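Local coordinates for leucine rich repeat and phosphatase domain containing protein (Entamoeba histolytica, PDB 3EMU) that belongs to the dual-specificity phosphatase family but lacks the catalytic pair of its signature motif, so its activity is uncertain, at residues Tyr16-Ala25 with Ile84-Gly95. Sequence-based numbering, arbitrary orientation.
Sequences YIHLGSFLNA and IQRKEGVLIISG. With SO4 (sulfate ion), chain B.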
# COMPACT_ATOMS: atom_id res chain seq x y z
N TYR A 16 6.29 -10.44 1.91
CA TYR A 16 7.05 -9.16 1.86
C TYR A 16 6.23 -7.85 1.98
O TYR A 16 6.81 -6.77 2.07
CB TYR A 16 7.94 -9.09 0.61
CG TYR A 16 8.86 -10.27 0.45
CD1 TYR A 16 9.67 -10.70 1.51
CD2 TYR A 16 8.91 -10.98 -0.75
CE1 TYR A 16 10.51 -11.79 1.39
CE2 TYR A 16 9.74 -12.06 -0.89
CZ TYR A 16 10.54 -12.47 0.17
OH TYR A 16 11.37 -13.56 0.01
N ILE A 17 4.90 -7.93 1.94
CA ILE A 17 4.03 -6.76 1.90
C ILE A 17 3.15 -6.70 3.15
O ILE A 17 2.32 -7.61 3.42
CB ILE A 17 3.08 -6.81 0.67
CG1 ILE A 17 3.85 -7.02 -0.65
CG2 ILE A 17 2.12 -5.59 0.63
CD1 ILE A 17 4.75 -5.86 -1.07
N HIS A 18 3.30 -5.60 3.89
CA HIS A 18 2.56 -5.42 5.14
C HIS A 18 1.85 -4.07 5.12
O HIS A 18 2.39 -3.06 4.66
CB HIS A 18 3.51 -5.56 6.33
CG HIS A 18 4.26 -6.87 6.37
ND1 HIS A 18 3.93 -7.91 7.23
CD2 HIS A 18 5.36 -7.29 5.69
CE1 HIS A 18 4.80 -8.90 7.09
NE2 HIS A 18 5.66 -8.56 6.15
N LEU A 19 0.63 -4.11 5.60
CA LEU A 19 -0.24 -2.95 5.65
C LEU A 19 -0.46 -2.51 7.13
O LEU A 19 -0.85 -3.33 7.99
CB LEU A 19 -1.56 -3.34 5.02
CG LEU A 19 -2.59 -2.25 4.84
CD1 LEU A 19 -1.99 -1.05 4.11
CD2 LEU A 19 -3.79 -2.84 4.11
N GLY A 20 -0.18 -1.24 7.42
CA GLY A 20 -0.33 -0.74 8.79
C GLY A 20 -0.66 0.76 8.97
O GLY A 20 -0.95 1.48 8.00
N SER A 21 -0.57 1.21 10.23
CA SER A 21 -0.86 2.59 10.61
C SER A 21 0.38 3.18 11.29
O SER A 21 1.28 2.44 11.72
CB SER A 21 -2.03 2.61 11.60
OG SER A 21 -1.68 1.88 12.77
N PHE A 22 0.43 4.51 11.40
CA PHE A 22 1.40 5.17 12.28
C PHE A 22 1.55 4.46 13.63
O PHE A 22 2.68 4.22 14.10
CB PHE A 22 1.02 6.64 12.54
CG PHE A 22 1.98 7.35 13.48
CD1 PHE A 22 3.18 7.88 12.99
CD2 PHE A 22 1.70 7.47 14.86
CE1 PHE A 22 4.06 8.51 13.85
CE2 PHE A 22 2.58 8.10 15.72
CZ PHE A 22 3.75 8.62 15.23
N LEU A 23 0.42 4.14 14.25
CA LEU A 23 0.41 3.37 15.47
C LEU A 23 1.22 2.05 15.41
O LEU A 23 2.25 1.92 16.10
CB LEU A 23 -1.03 3.13 15.98
CG LEU A 23 -1.23 2.05 17.10
CD1 LEU A 23 -0.28 2.32 18.22
CD2 LEU A 23 -2.66 1.90 17.65
N ASN A 24 0.75 1.06 14.66
CA ASN A 24 1.46 -0.22 14.67
C ASN A 24 2.80 -0.21 13.93
O ASN A 24 3.56 -1.14 14.07
CB ASN A 24 0.56 -1.41 14.26
CG ASN A 24 -0.14 -1.18 12.91
OD1 ASN A 24 0.48 -0.70 11.95
ND2 ASN A 24 -1.41 -1.44 12.87
N ALA A 25 3.13 0.87 13.23
CA ALA A 25 4.52 0.98 12.74
C ALA A 25 5.53 0.93 13.90
O ALA A 25 6.75 0.83 13.69
CB ALA A 25 4.69 2.25 11.96
N ILE A 84 10.89 -6.38 -2.62
CA ILE A 84 10.66 -7.78 -2.98
C ILE A 84 11.98 -8.39 -3.57
O ILE A 84 12.38 -9.51 -3.23
CB ILE A 84 9.53 -7.90 -4.01
CG1 ILE A 84 8.16 -7.65 -3.33
CG2 ILE A 84 9.60 -9.26 -4.68
CD1 ILE A 84 6.98 -7.45 -4.26
N GLN A 85 12.64 -7.62 -4.41
CA GLN A 85 13.91 -7.97 -4.99
C GLN A 85 15.01 -8.32 -3.96
O GLN A 85 15.80 -9.25 -4.19
CB GLN A 85 14.37 -6.80 -5.85
CG GLN A 85 15.71 -7.01 -6.45
CD GLN A 85 16.07 -5.88 -7.42
OE1 GLN A 85 17.12 -5.91 -8.06
NE2 GLN A 85 15.20 -4.88 -7.53
N ARG A 86 15.07 -7.58 -2.85
CA ARG A 86 16.02 -7.85 -1.78
C ARG A 86 15.56 -9.01 -0.95
O ARG A 86 16.26 -9.44 -0.05
CB ARG A 86 16.15 -6.64 -0.85
CG ARG A 86 16.76 -5.42 -1.52
CD ARG A 86 17.15 -4.32 -0.50
NE ARG A 86 16.03 -3.44 -0.23
CZ ARG A 86 15.96 -2.17 -0.62
NH1 ARG A 86 16.96 -1.62 -1.27
NH2 ARG A 86 14.87 -1.46 -0.35
N LYS A 87 14.36 -9.51 -1.24
CA LYS A 87 13.75 -10.52 -0.39
C LYS A 87 13.58 -10.02 1.06
O LYS A 87 13.80 -10.75 2.04
CB LYS A 87 14.54 -11.82 -0.46
CG LYS A 87 13.98 -12.80 -1.48
CD LYS A 87 14.92 -14.01 -1.68
CE LYS A 87 14.44 -14.93 -2.83
NZ LYS A 87 14.71 -14.34 -4.21
N GLU A 88 13.17 -8.75 1.17
CA GLU A 88 12.87 -8.12 2.46
C GLU A 88 11.47 -7.49 2.52
O GLU A 88 10.89 -7.08 1.50
CB GLU A 88 13.98 -7.12 2.81
CG GLU A 88 15.22 -7.84 3.33
CD GLU A 88 16.49 -7.00 3.26
OE1 GLU A 88 16.39 -5.77 2.98
OE2 GLU A 88 17.58 -7.56 3.49
N GLY A 89 10.94 -7.39 3.74
CA GLY A 89 9.61 -6.79 3.94
C GLY A 89 9.55 -5.29 3.69
O GLY A 89 10.50 -4.51 3.98
N VAL A 90 8.43 -4.87 3.13
CA VAL A 90 8.11 -3.43 3.10
C VAL A 90 6.80 -3.22 3.87
O VAL A 90 5.81 -3.98 3.70
CB VAL A 90 8.02 -2.88 1.66
CG1 VAL A 90 6.96 -3.65 0.86
CG2 VAL A 90 7.74 -1.38 1.64
N LEU A 91 6.80 -2.19 4.72
CA LEU A 91 5.61 -1.87 5.51
C LEU A 91 4.98 -0.61 4.98
O LEU A 91 5.65 0.42 4.86
CB LEU A 91 5.98 -1.68 6.99
CG LEU A 91 4.87 -1.16 7.93
CD1 LEU A 91 3.63 -2.09 7.94
CD2 LEU A 91 5.48 -1.02 9.31
N ILE A 92 3.69 -0.69 4.63
CA ILE A 92 3.06 0.46 3.97
C ILE A 92 2.06 1.09 4.94
O ILE A 92 1.17 0.41 5.44
CB ILE A 92 2.39 0.07 2.62
CG1 ILE A 92 3.47 -0.55 1.68
CG2 ILE A 92 1.69 1.28 1.95
CD1 ILE A 92 2.98 -1.72 0.86
N ILE A 93 2.22 2.38 5.25
CA ILE A 93 1.43 2.96 6.35
C ILE A 93 0.85 4.32 5.99
O ILE A 93 1.44 5.08 5.21
CB ILE A 93 2.22 3.05 7.69
CG1 ILE A 93 3.29 4.13 7.60
CG2 ILE A 93 2.84 1.76 8.09
CD1 ILE A 93 3.94 4.47 8.99
N SER A 94 -0.35 4.58 6.49
CA SER A 94 -0.93 5.93 6.51
C SER A 94 -1.29 6.24 7.99
O SER A 94 -1.16 5.35 8.84
CB SER A 94 -2.14 6.05 5.57
OG SER A 94 -3.05 5.02 5.85
N GLY A 95 -1.72 7.47 8.29
CA GLY A 95 -2.01 7.90 9.69
C GLY A 95 -2.91 6.94 10.45
O GLY A 95 -2.52 6.38 11.49
S SO4 B . -5.55 7.36 6.50
O1 SO4 B . -5.42 5.90 6.37
O2 SO4 B . -5.52 8.09 5.26
O3 SO4 B . -6.87 7.57 7.08
O4 SO4 B . -4.46 7.87 7.30
O HOH W 1 -2.46 5.01 13.81
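Y16 lays its ring against the turn that joins helix 68-85 to strand 89-94. K87, whose positive phi closes a Schellman motif there, sets its CA over one ring face, a CH-pi contact 4.2 Å from the centroid, while its CG lies 3.1 Å from Y16 OH. With CG anti to the carbonyl carbon (chi1 -54°), the tyrosine reaches along this turn, and its CB meets I84 CG1.

Beyond it, strands 17-21 and 89-94 run parallel. V90 N donates to Y16 O over 2.7 Å, almost straight at 175°; H18 N donates to V90 O, I92 N to H18 O and G20 N to I92 O. The bond from S94 N to G20 O is weak (3.5 Å), but F22 N donates to S94 O.

I17, V90 and I92 occupy the face toward helix 68-85. I17 CD1 lies beside V90 CG1 at 3.7 Å, and I17 CG2 meets I92 CD1. On the H18 and L91 face, H18 CB touches L91 CD1, and V90 O lies in plane at the imidazole edge; H18 ND1 is hydrogen-bonded to Y30 OH. A25 CB packs on I93 CD1 at 3.8 Å.

S94 OG holds sulfate O1 at 2.6 Å, where relatives bind phosphate; T96, V98, N99 and K100 also bind it. Strand, loop and helix 100-112 form a cysteine-phosphatase P-loop, but S94 and K100 replace its cysteine and arginine, making the usual catalysis unlikely.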